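Local coordinates for DUF72 domain-containing protein (Thermotoga maritima, PDB 1VPQ) that is of unknown function but belongs to the DUF72 family, folds as a TIM-like barrel and holds a sulfate ion among basic side chains, at residues Gly28-Glu33 with Ala46-Arg51; Phe202-Arg207 with Glu234-Leu239; Ser67-Leu72 with Glu112-Glu117; Thr123-Pro128 with Glu142-Ser147. All coordinates share one frame; numbering follows the deposited sequence.

Contact 1: residues Gly28-Glu33 with Ala46-Arg51; sequences GVVYPE and AVLGFR
Leu48 meets Tyr31 and Val30 through its two methyl branches. Leu48 CD1 lies 3.9 Å from CE1 of the Tyr31 ring and approaches that ring obliquely. The two side chains cross at about a right angle. Leu48 CD2 turns to the backbone instead, 4.0 Å from the carbonyl O of Val30. The Val30 side chain adds a looser apolar contact, its CB 4.5 Å from Leu48 CD1. One leucine thus touches both a ring and a main-chain carbonyl.

In Tyr31, CG sits beside the backbone N (chi1 -67°), and this carries the ring toward Leu48 although its CB does not point there. The hydroxyl is held farther on, by a hydrogen bond between Tyr31 OH and the carbonyl O of Phe21, and the ring also stacks on Phe40. The loop itself is closed by a backbone bond from Gly28 N to Tyr31 O, 2.7 Å long. On the other side, Gly49 leaves the helical conformation with positive phi just after Leu48.

The contact joins the loop before helix 40-46 to the turn after it. Helix 40-46 touches both Tyr31 and Leu48, through Tyr44 and Tyr43. Helix 257-270 packs against Val30 through Ala259, and segment 46-51 leads into strand 52-55.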
loop_
_atom_site.group_PDB
_atom_site.type_symbol
_atom_site.label_atom_id
_atom_site.label_comp_id
_atom_site.label_asym_id
_atom_site.label_seq_id
_atom_site.Cartn_x
_atom_site.Cartn_y
_atom_site.Cartn_z
ATOM N N GLY A 28 18.470 -12.647 -8.687
ATOM C CA GLY A 28 19.297 -12.242 -9.831
ATOM C C GLY A 28 18.979 -10.838 -10.328
ATOM O O GLY A 28 19.337 -10.467 -11.457
ATOM N N VAL A 29 18.295 -10.071 -9.478
ATOM C CA VAL A 29 17.955 -8.686 -9.744
ATOM C C VAL A 29 18.361 -7.912 -8.495
ATOM O O VAL A 29 19.425 -7.306 -8.484
ATOM C CB VAL A 29 16.453 -8.516 -10.101
ATOM C CG1 VAL A 29 16.099 -7.044 -10.329
ATOM C CG2 VAL A 29 16.106 -9.335 -11.337
ATOM N N VAL A 30 17.551 -7.967 -7.439
ATOM C CA VAL A 30 17.925 -7.355 -6.150
ATOM C C VAL A 30 18.257 -8.376 -5.073
ATOM O O VAL A 30 18.892 -8.034 -4.076
ATOM C CB VAL A 30 16.856 -6.380 -5.598
ATOM C CG1 VAL A 30 16.768 -5.140 -6.480
ATOM C CG2 VAL A 30 15.494 -7.055 -5.450
ATOM N N TYR A 31 17.810 -9.614 -5.255
ATOM C CA TYR A 31 18.221 -10.713 -4.388
ATOM C C TYR A 31 19.329 -11.517 -5.077
ATOM O O TYR A 31 19.301 -11.696 -6.304
ATOM C CB TYR A 31 17.045 -11.646 -4.052
ATOM C CG TYR A 31 15.951 -11.056 -3.182
ATOM C CD1 TYR A 31 16.227 -10.084 -2.217
ATOM C CD2 TYR A 31 14.641 -11.506 -3.297
ATOM C CE1 TYR A 31 15.225 -9.557 -1.419
ATOM C CE2 TYR A 31 13.626 -10.986 -2.496
ATOM C CZ TYR A 31 13.925 -10.010 -1.557
ATOM O OH TYR A 31 12.925 -9.487 -0.762
ATOM N N PRO A 32 20.299 -12.029 -4.288
ATOM C CA PRO A 32 21.308 -12.877 -4.896
ATOM C C PRO A 32 20.658 -14.100 -5.525
ATOM O O PRO A 32 19.649 -14.593 -5.019
ATOM C CB PRO A 32 22.191 -13.281 -3.714
ATOM C CG PRO A 32 21.924 -12.273 -2.663
ATOM C CD PRO A 32 20.512 -11.879 -2.838
ATOM N N GLU A 33 21.232 -14.566 -6.627
ATOM C CA GLU A 33 20.729 -15.737 -7.346
ATOM C C GLU A 33 20.354 -16.888 -6.414
ATOM O O GLU A 33 19.291 -17.492 -6.552
ATOM C CB GLU A 33 21.786 -16.222 -8.336
ATOM C CG GLU A 33 21.881 -15.393 -9.597
ATOM C CD GLU A 33 20.887 -15.826 -10.654
ATOM O OE1 GLU A 33 20.936 -17.002 -11.083
ATOM O OE2 GLU A 33 20.066 -14.992 -11.072
ATOM N N ALA A 46 17.645 -6.242 6.513
ATOM C CA ALA A 46 19.035 -6.179 7.001
ATOM C C ALA A 46 20.016 -5.626 5.969
ATOM O O ALA A 46 20.937 -4.895 6.323
ATOM C CB ALA A 46 19.496 -7.538 7.476
ATOM N N VAL A 47 19.809 -5.979 4.703
ATOM C CA VAL A 47 20.725 -5.616 3.617
ATOM C C VAL A 47 20.156 -4.484 2.748
ATOM O O VAL A 47 20.745 -3.412 2.676
ATOM C CB VAL A 47 21.078 -6.846 2.743
ATOM C CG1 VAL A 47 22.165 -6.501 1.724
ATOM C CG2 VAL A 47 21.521 -8.018 3.621
ATOM N N LEU A 48 19.015 -4.709 2.101
ATOM C CA LEU A 48 18.387 -3.663 1.281
ATOM C C LEU A 48 17.942 -2.458 2.117
ATOM O O LEU A 48 17.755 -1.365 1.583
ATOM C CB LEU A 48 17.207 -4.216 0.476
ATOM C CG LEU A 48 17.479 -5.400 -0.458
ATOM C CD1 LEU A 48 16.214 -5.771 -1.209
ATOM C CD2 LEU A 48 18.584 -5.081 -1.437
ATOM N N GLY A 49 17.763 -2.656 3.420
ATOM C CA GLY A 49 17.625 -1.535 4.368
ATOM C C GLY A 49 16.243 -0.914 4.466
ATOM O O GLY A 49 16.076 0.154 5.057
ATOM N N PHE A 50 15.249 -1.584 3.894
ATOM C CA PHE A 50 13.860 -1.146 4.005
ATOM C C PHE A 50 13.319 -1.405 5.408
ATOM O O PHE A 50 13.445 -2.516 5.923
ATOM C CB PHE A 50 12.988 -1.880 2.991
ATOM C CG PHE A 50 13.349 -1.601 1.566
ATOM C CD1 PHE A 50 13.356 -0.304 1.085
ATOM C CD2 PHE A 50 13.646 -2.641 0.697
ATOM C CE1 PHE A 50 13.681 -0.041 -0.223
ATOM C CE2 PHE A 50 13.977 -2.392 -0.615
ATOM C CZ PHE A 50 13.995 -1.089 -1.081
ATOM N N ARG A 51 12.697 -0.386 6.003
ATOM C CA ARG A 51 12.181 -0.456 7.373
ATOM C C ARG A 51 10.668 -0.715 7.422
ATOM O O ARG A 51 10.058 -0.682 8.483
ATOM C CB ARG A 51 12.496 0.856 8.090
ATOM C CG ARG A 51 13.996 1.176 8.165
ATOM C CD ARG A 51 14.566 0.877 9.541
ATOM N NE ARG A 51 13.877 1.662 10.567
ATOM C CZ ARG A 51 14.091 2.951 10.817
ATOM N NH1 ARG A 51 14.994 3.650 10.123
ATOM N NH2 ARG A 51 13.388 3.546 11.778
#

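Contact 2: residues Phe202-Arg207 with Glu234-Leu239; sequences FRFHGR and EDVVEL. With SO4 (sulfate ion), chain B.
Sulfate O4 is gripped by both terminal nitrogens of Arg203. Arg203 NH2 donates to sulfate O4 at 3.0 Å, fairly straight at 160°. The bond from NH1 to O4 is longer and more bent. Arg203 NH1 also donates to O1 of the sulfate at 3.1 Å. O4 lies at the edge of the guanidinium, in its plane, while CE1 of His205 sits 3.4 Å above one face of the Arg203 group. Glu155 and Glu54 form salt bridges with the same guanidinium and probably help fix its rotation. Tyr220, Lys84 and Arg157 also bind the sulfate, which probably came from the crystallisation liquor; the cluster of Arg203, Lys84 and Arg157 is consistent with an anion site, although the two glutamates also lie close.

The contact with the helix is apolar and uses the other side of the strand. Val236 CG2 stands over the face of the Phe202 ring, 3.6 Å from its centroid and 10° off the normal, a CH-pi contact. Phe202 CG lies beside the backbone N (chi1 -64°), which sends the ring toward the helix. Leu239 CD2 meets Phe202 CZ obliquely at 3.6 Å. Phe204 turns its edge to the same Val236 methyl, more loosely, with CZ 4.4 Å from Val236 CG2. With an alanine in place of Phe202, Val236 CG2 would probably lose its ring face and Leu239 CD2 this aromatic partner, opening a gap between strand and helix.

Strand 202-204 and helix 234-239 run nearly antiparallel. Strand 199-204 lies between 176-181 and 245-250 in the parallel sheet, and Val248 of the latter touches Phe202, Phe204 and Val236.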
loop_
_atom_site.group_PDB
_atom_site.type_symbol
_atom_site.label_atom_id
_atom_site.label_comp_id
_atom_site.label_asym_id
_atom_site.label_seq_id
_atom_site.Cartn_x
_atom_site.Cartn_y
_atom_site.Cartn_z
ATOM N N PHE A 202 1.679 6.920 0.192
ATOM C CA PHE A 202 1.861 6.947 -1.264
ATOM C C PHE A 202 1.943 5.547 -1.808
ATOM O O PHE A 202 2.621 4.706 -1.226
ATOM C CB PHE A 202 3.152 7.663 -1.653
ATOM C CG PHE A 202 3.170 9.104 -1.289
ATOM C CD1 PHE A 202 3.349 9.495 0.036
ATOM C CD2 PHE A 202 3.019 10.078 -2.263
ATOM C CE1 PHE A 202 3.368 10.843 0.385
ATOM C CE2 PHE A 202 3.036 11.424 -1.922
ATOM C CZ PHE A 202 3.213 11.806 -0.592
ATOM N N ARG A 203 1.287 5.311 -2.942
ATOM C CA ARG A 203 1.438 4.048 -3.657
ATOM C C ARG A 203 1.754 4.292 -5.133
ATOM O O ARG A 203 1.020 4.992 -5.807
ATOM C CB ARG A 203 0.189 3.189 -3.502
ATOM C CG ARG A 203 -0.072 2.747 -2.062
ATOM C CD ARG A 203 -1.134 1.668 -2.014
ATOM N NE ARG A 203 -0.613 0.345 -2.356
ATOM C CZ ARG A 203 -1.255 -0.572 -3.080
ATOM N NH1 ARG A 203 -2.439 -0.324 -3.613
ATOM N NH2 ARG A 203 -0.683 -1.747 -3.305
ATOM N N PHE A 204 2.857 3.712 -5.612
ATOM C CA PHE A 204 3.298 3.867 -6.998
ATOM C C PHE A 204 3.203 2.538 -7.736
ATOM O O PHE A 204 3.902 1.587 -7.404
ATOM C CB PHE A 204 4.739 4.389 -7.051
ATOM C CG PHE A 204 4.972 5.648 -6.239
ATOM C CD1 PHE A 204 4.073 6.707 -6.277
ATOM C CD2 PHE A 204 6.109 5.780 -5.460
ATOM C CE1 PHE A 204 4.300 7.867 -5.532
ATOM C CE2 PHE A 204 6.347 6.940 -4.714
ATOM C CZ PHE A 204 5.440 7.978 -4.752
ATOM N N HIS A 205 2.331 2.489 -8.739
ATOM C CA HIS A 205 2.049 1.256 -9.491
ATOM C C HIS A 205 2.756 1.195 -10.835
ATOM O O HIS A 205 2.579 0.229 -11.590
ATOM C CB HIS A 205 0.542 1.134 -9.755
ATOM C CG HIS A 205 -0.298 1.200 -8.520
ATOM N ND1 HIS A 205 -0.204 0.271 -7.511
ATOM C CD2 HIS A 205 -1.261 2.071 -8.144
ATOM C CE1 HIS A 205 -1.062 0.577 -6.557
ATOM N NE2 HIS A 205 -1.716 1.667 -6.915
ATOM N N GLY A 206 3.528 2.233 -11.141
ATOM C CA GLY A 206 4.058 2.435 -12.485
ATOM C C GLY A 206 2.997 2.986 -13.423
ATOM O O GLY A 206 1.872 3.248 -13.014
ATOM N N ARG A 207 3.360 3.137 -14.690
ATOM C CA ARG A 207 2.526 3.829 -15.666
ATOM C C ARG A 207 2.426 3.071 -16.972
ATOM O O ARG A 207 2.386 3.670 -18.048
ATOM C CB ARG A 207 3.096 5.213 -15.952
ATOM C CG ARG A 207 3.259 6.056 -14.735
ATOM C CD ARG A 207 3.943 7.320 -15.109
ATOM N NE ARG A 207 3.997 8.228 -13.985
ATOM C CZ ARG A 207 4.578 9.419 -14.015
ATOM N NH1 ARG A 207 5.167 9.861 -15.128
ATOM N NH2 ARG A 207 4.572 10.169 -12.925
ATOM N N GLU A 234 10.041 15.121 -4.454
ATOM C CA GLU A 234 9.874 16.478 -3.925
ATOM C C GLU A 234 8.483 16.678 -3.298
ATOM O O GLU A 234 8.343 17.389 -2.302
ATOM C CB GLU A 234 10.155 17.525 -5.009
ATOM N N ASP A 235 7.469 16.031 -3.874
ATOM C CA ASP A 235 6.120 16.035 -3.306
ATOM C C ASP A 235 6.059 15.276 -1.983
ATOM O O ASP A 235 5.468 15.765 -1.021
ATOM C CB ASP A 235 5.114 15.427 -4.285
ATOM C CG ASP A 235 4.801 16.340 -5.462
ATOM O OD1 ASP A 235 5.010 17.564 -5.352
ATOM O OD2 ASP A 235 4.331 15.831 -6.501
ATOM N N VAL A 236 6.669 14.089 -1.937
ATOM C CA VAL A 236 6.744 13.296 -0.699
ATOM C C VAL A 236 7.398 14.059 0.471
ATOM O O VAL A 236 6.933 13.965 1.609
ATOM C CB VAL A 236 7.482 11.943 -0.922
ATOM C CG1 VAL A 236 7.813 11.271 0.413
ATOM C CG2 VAL A 236 6.641 11.009 -1.775
ATOM N N VAL A 237 8.477 14.792 0.203
ATOM C CA VAL A 237 9.138 15.548 1.272
ATOM C C VAL A 237 8.298 16.760 1.669
ATOM O O VAL A 237 8.259 17.134 2.842
ATOM C CB VAL A 237 10.605 15.985 0.936
ATOM C CG1 VAL A 237 11.444 14.787 0.533
ATOM C CG2 VAL A 237 10.652 17.070 -0.140
ATOM N N GLU A 238 7.628 17.362 0.688
ATOM C CA GLU A 238 6.783 18.531 0.942
ATOM C C GLU A 238 5.616 18.158 1.856
ATOM O O GLU A 238 5.320 18.875 2.811
ATOM C CB GLU A 238 6.257 19.123 -0.371
ATOM N N LEU A 239 4.964 17.037 1.561
ATOM C CA LEU A 239 3.879 16.534 2.406
ATOM C C LEU A 239 4.377 16.060 3.779
ATOM O O LEU A 239 3.764 16.371 4.807
ATOM C CB LEU A 239 3.109 15.401 1.709
ATOM C CG LEU A 239 1.958 15.778 0.761
ATOM C CD1 LEU A 239 2.484 16.468 -0.484
ATOM C CD2 LEU A 239 1.130 14.553 0.373
HETATM S S SO4 B . -3.073 -2.797 -6.346
HETATM O O1 SO4 B . -3.753 -1.523 -6.131
HETATM O O2 SO4 B . -4.021 -3.809 -6.798
HETATM O O3 SO4 B . -2.052 -2.600 -7.363
HETATM O O4 SO4 B . -2.491 -3.250 -5.087
#

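Contact 3: residues Ser67-Leu72 with Glu112-Glu117; sequences SFVQML and EPLIEE
Helices 67-72 and 112-116 run side by side in roughly the same direction, their axes 12.2 Å apart at closest approach and crossing at 26°. That spacing is bridged by apolar side chains reaching in from both helices, mainly Leu72 and Leu114.

Leu114 and Leu72 reach toward each other tip to tip. Leu72 CD2 comes 3.4 Å from Leu114 CD2, tighter than a usual carbon pair, and 3.7 Å from Leu114 CD1. It therefore sits against both methyls of the opposing leucine. Leu114 CG lies beside the backbone N, anti to the carbonyl carbon (chi1 -53°), which holds the fork out toward helix 67-72. The other two contacts are looser and fall on Leu114 CD1. Phe68 CE2 lies 4.4 Å from Leu114 CD1, at the edge of the ring, and Val69 CG2 is as near to that methyl. The Phe68 ring is held in turn by an edge-to-face contact with Phe81 and by Phe57.

Phe68, Leu72 and Leu114 are buried, and Val69 lies nearer the surface. The helices are those preceding strands 80-84 and 120-126, which are neighbours in the sheet. Such near-parallel packing of outer helices that precede neighbouring strands is characteristic of the beta/alpha (TIM-like) barrel, the clan to which this family belongs.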
loop_
_atom_site.group_PDB
_atom_site.type_symbol
_atom_site.label_atom_id
_atom_site.label_comp_id
_atom_site.label_asym_id
_atom_site.label_seq_id
_atom_site.Cartn_x
_atom_site.Cartn_y
_atom_site.Cartn_z
ATOM N N SER A 67 3.306 -18.188 8.976
ATOM C CA SER A 67 4.748 -18.122 8.717
ATOM C C SER A 67 5.316 -16.720 8.875
ATOM O O SER A 67 6.502 -16.565 9.143
ATOM C CB SER A 67 5.080 -18.650 7.320
ATOM O OG SER A 67 4.845 -20.050 7.242
ATOM N N PHE A 68 4.477 -15.705 8.701
ATOM C CA PHE A 68 4.894 -14.324 8.941
ATOM C C PHE A 68 5.020 -14.024 10.438
ATOM O O PHE A 68 6.013 -13.450 10.877
ATOM C CB PHE A 68 3.920 -13.339 8.300
ATOM C CG PHE A 68 4.367 -11.908 8.403
ATOM C CD1 PHE A 68 5.414 -11.440 7.616
ATOM C CD2 PHE A 68 3.760 -11.035 9.299
ATOM C CE1 PHE A 68 5.843 -10.121 7.710
ATOM C CE2 PHE A 68 4.178 -9.710 9.398
ATOM C CZ PHE A 68 5.223 -9.251 8.604
ATOM N N VAL A 69 4.011 -14.422 11.207
ATOM C CA VAL A 69 3.967 -14.164 12.650
ATOM C C VAL A 69 5.087 -14.905 13.422
ATOM O O VAL A 69 5.615 -14.386 14.413
ATOM C CB VAL A 69 2.562 -14.502 13.225
ATOM C CG1 VAL A 69 2.535 -14.397 14.740
ATOM C CG2 VAL A 69 1.522 -13.566 12.638
ATOM N N GLN A 70 5.450 -16.102 12.966
ATOM C CA GLN A 70 6.590 -16.836 13.537
ATOM C C GLN A 70 7.923 -16.184 13.149
ATOM O O GLN A 70 8.834 -16.061 13.966
ATOM C CB GLN A 70 6.572 -18.291 13.069
ATOM C CG GLN A 70 5.364 -19.089 13.554
ATOM C CD GLN A 70 5.236 -20.444 12.874
ATOM O OE1 GLN A 70 6.105 -20.854 12.098
ATOM N NE2 GLN A 70 4.146 -21.147 13.162
ATOM N N MET A 71 8.013 -15.764 11.891
ATOM C CA MET A 71 9.207 -15.111 11.341
ATOM C C MET A 71 9.397 -13.691 11.901
ATOM O O MET A 71 10.481 -13.114 11.807
ATOM C CB MET A 71 9.079 -15.070 9.815
ATOM C CG MET A 71 10.358 -14.832 9.024
ATOM S SD MET A 71 10.182 -15.337 7.275
ATOM C CE MET A 71 8.640 -14.540 6.806
ATOM N N LEU A 72 8.330 -13.147 12.481
ATOM C CA LEU A 72 8.321 -11.799 13.065
ATOM C C LEU A 72 9.078 -11.753 14.395
ATOM O O LEU A 72 9.695 -10.741 14.736
ATOM C CB LEU A 72 6.873 -11.344 13.287
ATOM C CG LEU A 72 6.551 -9.861 13.139
ATOM C CD1 LEU A 72 6.896 -9.345 11.743
ATOM C CD2 LEU A 72 5.078 -9.665 13.437
ATOM N N GLU A 112 -4.793 -8.114 15.613
ATOM C CA GLU A 112 -4.747 -7.526 16.970
ATOM C C GLU A 112 -3.373 -7.680 17.642
ATOM O O GLU A 112 -2.881 -6.721 18.245
ATOM C CB GLU A 112 -5.846 -8.118 17.868
ATOM C CG GLU A 112 -5.922 -7.514 19.281
ATOM C CD GLU A 112 -6.197 -6.010 19.296
ATOM O OE1 GLU A 112 -6.837 -5.495 18.352
ATOM O OE2 GLU A 112 -5.777 -5.341 20.267
ATOM N N PRO A 113 -2.759 -8.881 17.552
ATOM C CA PRO A 113 -1.375 -9.079 17.983
ATOM C C PRO A 113 -0.440 -7.920 17.649
ATOM O O PRO A 113 0.179 -7.324 18.534
ATOM C CB PRO A 113 -0.931 -10.324 17.171
ATOM C CG PRO A 113 -2.127 -10.764 16.375
ATOM C CD PRO A 113 -3.311 -10.152 17.055
ATOM N N LEU A 114 -0.372 -7.600 16.366
ATOM C CA LEU A 114 0.727 -6.814 15.835
ATOM C C LEU A 114 0.519 -5.323 16.012
ATOM O O LEU A 114 1.479 -4.560 15.990
ATOM C CB LEU A 114 0.967 -7.204 14.377
ATOM C CG LEU A 114 1.148 -8.730 14.263
ATOM C CD1 LEU A 114 1.436 -9.187 12.848
ATOM C CD2 LEU A 114 2.253 -9.228 15.201
ATOM N N ILE A 115 -0.725 -4.915 16.216
ATOM C CA ILE A 115 -1.015 -3.552 16.632
ATOM C C ILE A 115 -0.532 -3.373 18.072
ATOM O O ILE A 115 0.124 -2.379 18.385
ATOM C CB ILE A 115 -2.522 -3.212 16.503
ATOM C CG1 ILE A 115 -2.959 -3.315 15.040
ATOM C CG2 ILE A 115 -2.811 -1.801 17.024
ATOM C CD1 ILE A 115 -4.439 -3.125 14.807
ATOM N N GLU A 116 -0.833 -4.346 18.933
ATOM C CA GLU A 116 -0.386 -4.318 20.335
ATOM C C GLU A 116 1.142 -4.320 20.454
ATOM O O GLU A 116 1.704 -3.712 21.370
ATOM C CB GLU A 116 -0.956 -5.509 21.115
ATOM C CG GLU A 116 -2.477 -5.518 21.245
ATOM C CD GLU A 116 -2.998 -4.461 22.211
ATOM O OE1 GLU A 116 -2.735 -4.575 23.441
ATOM O OE2 GLU A 116 -3.681 -3.523 21.733
ATOM N N GLU A 117 1.802 -5.002 19.520
ATOM C CA GLU A 117 3.267 -5.045 19.459
ATOM C C GLU A 117 3.850 -3.883 18.662
ATOM O O GLU A 117 5.056 -3.819 18.452
ATOM C CB GLU A 117 3.730 -6.375 18.868
ATOM C CG GLU A 117 3.377 -7.546 19.758
ATOM C CD GLU A 117 3.689 -8.886 19.155
ATOM O OE1 GLU A 117 4.284 -8.937 18.060
ATOM O OE2 GLU A 117 3.334 -9.898 19.794
#

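Contact 4: residues Thr123-Pro128 with Glu142-Ser147; sequences TLAQFP and EKLRES
Leu144 packs on Ala125 and Phe127 in an apolar strand-to-helix contact inside a beta-alpha-beta unit, made by strand 120-126, helix 135-147 and strand 152-155. It is small and buried. A single methyl of Leu144 carries it from the helix side.

Leu144 CD2 lies 4.0 Å from Ala125 CB, which points from the strand toward the helix. The same methyl, Leu144 CD2, approaches the Phe127 ring at its edge, near the ring plane, 4.2 Å from CZ. It thus rests against both a short side chain and the rim of a large one. Leu144 CG is opposite the backbone N (chi1 175°), which directs the branch to the strand. The Phe127 ring is stacked on Phe131, and Val154 of strand 152-155 touches both Ala125 and Phe127. Met104 and Val89 reach Leu144 from two further helices.

Polar groups are tied up beside the contact. Ser147 OG donates to the carbonyl O of Leu144 at 2.8 Å, with the donor tilted 26° from the carbonyl plane. This bond ties Ser147 back to the residue that makes the contact. Thr123 OG1 bonds to Tyr148 OH, just after the helix segment.

The contact between helix and strand is therefore carbon on carbon. Its distances are ordinary van der Waals ones, with neither charge nor hydrogen bond between the segments. Between these two segments the attraction is apolar and comes from the burial of Leu144 CD2 against Ala125 and Phe127.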
loop_
_atom_site.group_PDB
_atom_site.type_symbol
_atom_site.label_atom_id
_atom_site.label_comp_id
_atom_site.label_asym_id
_atom_site.label_seq_id
_atom_site.Cartn_x
_atom_site.Cartn_y
_atom_site.Cartn_z
ATOM N N THR A 123 -3.674 0.289 8.048
ATOM C CA THR A 123 -4.451 -0.681 7.271
ATOM C C THR A 123 -4.936 -0.023 5.983
ATOM O O THR A 123 -5.396 1.111 5.993
ATOM C CB THR A 123 -5.631 -1.254 8.084
ATOM O OG1 THR A 123 -5.111 -2.003 9.186
ATOM C CG2 THR A 123 -6.499 -2.187 7.236
ATOM N N LEU A 124 -4.815 -0.745 4.873
ATOM C CA LEU A 124 -5.117 -0.199 3.552
ATOM C C LEU A 124 -6.372 -0.822 2.970
ATOM O O LEU A 124 -6.476 -2.053 2.861
ATOM C CB LEU A 124 -3.950 -0.438 2.594
ATOM C CG LEU A 124 -4.145 0.003 1.139
ATOM C CD1 LEU A 124 -4.190 1.528 1.011
ATOM C CD2 LEU A 124 -3.055 -0.570 0.252
ATOM N N ALA A 125 -7.312 0.036 2.582
ATOM C CA ALA A 125 -8.479 -0.383 1.820
ATOM C C ALA A 125 -8.362 0.175 0.415
ATOM O O ALA A 125 -8.604 1.367 0.190
ATOM C CB ALA A 125 -9.761 0.105 2.496
ATOM N N GLN A 126 -7.971 -0.686 -0.524
ATOM C CA GLN A 126 -7.801 -0.299 -1.929
ATOM C C GLN A 126 -8.950 -0.851 -2.768
ATOM O O GLN A 126 -9.149 -2.058 -2.848
ATOM C CB GLN A 126 -6.438 -0.768 -2.464
ATOM C CG GLN A 126 -6.245 -0.677 -3.983
ATOM C CD GLN A 126 -6.589 -1.976 -4.709
ATOM O OE1 GLN A 126 -6.034 -3.034 -4.399
ATOM N NE2 GLN A 126 -7.504 -1.902 -5.679
ATOM N N PHE A 127 -9.679 0.056 -3.412
ATOM C CA PHE A 127 -10.896 -0.277 -4.134
ATOM C C PHE A 127 -10.662 -0.376 -5.630
ATOM O O PHE A 127 -9.858 0.368 -6.180
ATOM C CB PHE A 127 -11.954 0.774 -3.831
ATOM C CG PHE A 127 -12.457 0.708 -2.426
ATOM C CD1 PHE A 127 -11.792 1.373 -1.410
ATOM C CD2 PHE A 127 -13.579 -0.053 -2.114
ATOM C CE1 PHE A 127 -12.240 1.294 -0.107
ATOM C CE2 PHE A 127 -14.036 -0.134 -0.819
ATOM C CZ PHE A 127 -13.372 0.539 0.189
ATOM N N PRO A 128 -11.371 -1.299 -6.301
ATOM C CA PRO A 128 -11.142 -1.507 -7.724
ATOM C C PRO A 128 -11.755 -0.413 -8.608
ATOM O O PRO A 128 -12.405 0.529 -8.110
ATOM C CB PRO A 128 -11.797 -2.868 -7.988
ATOM C CG PRO A 128 -12.876 -2.967 -6.972
ATOM C CD PRO A 128 -12.428 -2.180 -5.773
ATOM N N GLU A 142 -18.588 4.875 5.193
ATOM C CA GLU A 142 -18.982 5.144 6.582
ATOM C C GLU A 142 -19.158 3.842 7.389
ATOM O O GLU A 142 -18.815 3.796 8.568
ATOM C CB GLU A 142 -20.256 5.995 6.625
ATOM C CG GLU A 142 -20.954 6.074 7.978
ATOM C CD GLU A 142 -20.103 6.698 9.062
ATOM O OE1 GLU A 142 -18.958 7.093 8.779
ATOM O OE2 GLU A 142 -20.587 6.803 10.205
ATOM N N LYS A 143 -19.678 2.793 6.756
ATOM C CA LYS A 143 -19.837 1.503 7.435
ATOM C C LYS A 143 -18.480 0.878 7.757
ATOM O O LYS A 143 -18.282 0.318 8.839
ATOM C CB LYS A 143 -20.717 0.550 6.617
ATOM C CG LYS A 143 -22.169 1.033 6.509
ATOM C CD LYS A 143 -22.998 0.153 5.593
ATOM C CE LYS A 143 -24.471 0.546 5.615
ATOM N NZ LYS A 143 -25.319 -0.449 4.875
ATOM N N LEU A 144 -17.548 1.013 6.819
ATOM C CA LEU A 144 -16.163 0.565 7.005
ATOM C C LEU A 144 -15.443 1.303 8.135
ATOM O O LEU A 144 -14.751 0.696 8.948
ATOM C CB LEU A 144 -15.373 0.749 5.712
ATOM C CG LEU A 144 -13.878 0.428 5.780
ATOM C CD1 LEU A 144 -13.645 -1.017 6.219
ATOM C CD2 LEU A 144 -13.255 0.683 4.431
ATOM N N ARG A 145 -15.592 2.619 8.161
ATOM C CA ARG A 145 -14.978 3.432 9.193
ATOM C C ARG A 145 -15.431 2.965 10.585
ATOM O O ARG A 145 -14.607 2.669 11.454
ATOM C CB ARG A 145 -15.324 4.911 8.969
ATOM C CG ARG A 145 -14.986 5.832 10.141
ATOM C CD ARG A 145 -13.507 6.135 10.209
ATOM N NE ARG A 145 -12.714 5.072 10.813
ATOM C CZ ARG A 145 -11.386 5.085 10.890
ATOM N NH1 ARG A 145 -10.690 6.107 10.400
ATOM N NH2 ARG A 145 -10.746 4.076 11.458
ATOM N N GLU A 146 -16.737 2.881 10.792
ATOM C CA GLU A 146 -17.257 2.440 12.088
ATOM C C GLU A 146 -17.019 0.950 12.436
ATOM O O GLU A 146 -17.103 0.580 13.604
ATOM C CB GLU A 146 -18.728 2.840 12.249
ATOM C CG GLU A 146 -19.712 2.238 11.258
ATOM C CD GLU A 146 -21.047 2.993 11.234
ATOM O OE1 GLU A 146 -21.051 4.229 11.426
ATOM O OE2 GLU A 146 -22.097 2.350 11.027
ATOM N N SER A 147 -16.685 0.116 11.448
ATOM C CA SER A 147 -16.322 -1.284 11.704
ATOM C C SER A 147 -14.887 -1.472 12.205
ATOM O O SER A 147 -14.559 -2.518 12.761
ATOM C CB SER A 147 -16.508 -2.129 10.439
ATOM O OG SER A 147 -15.443 -1.955 9.524
#

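How the contacts relate
Contacts 2 and 4 are the two that touch. Arg203 NE lies 3.7 Å from Leu124 CD2, and Arg203 NH1 lies 3.8 Å from Gln126 CG, so the side chain of Arg203 packs on residues of a strand not adjacent to its own in the sheet, near the sulfate. Lys84 ties them further, binding both the sulfate and Gln126. Both contacts also join the parallel sheet to outer helices, although their centres are 22 Å apart. Contact 3 lies between two helices, its nearest atoms about 6 Å from contact 4; helix 101-116 leads directly into strand 120-126. Contact 1 is more remote, its centre about 32 Å from that of contact 4, on the opposite side of the chain's centre.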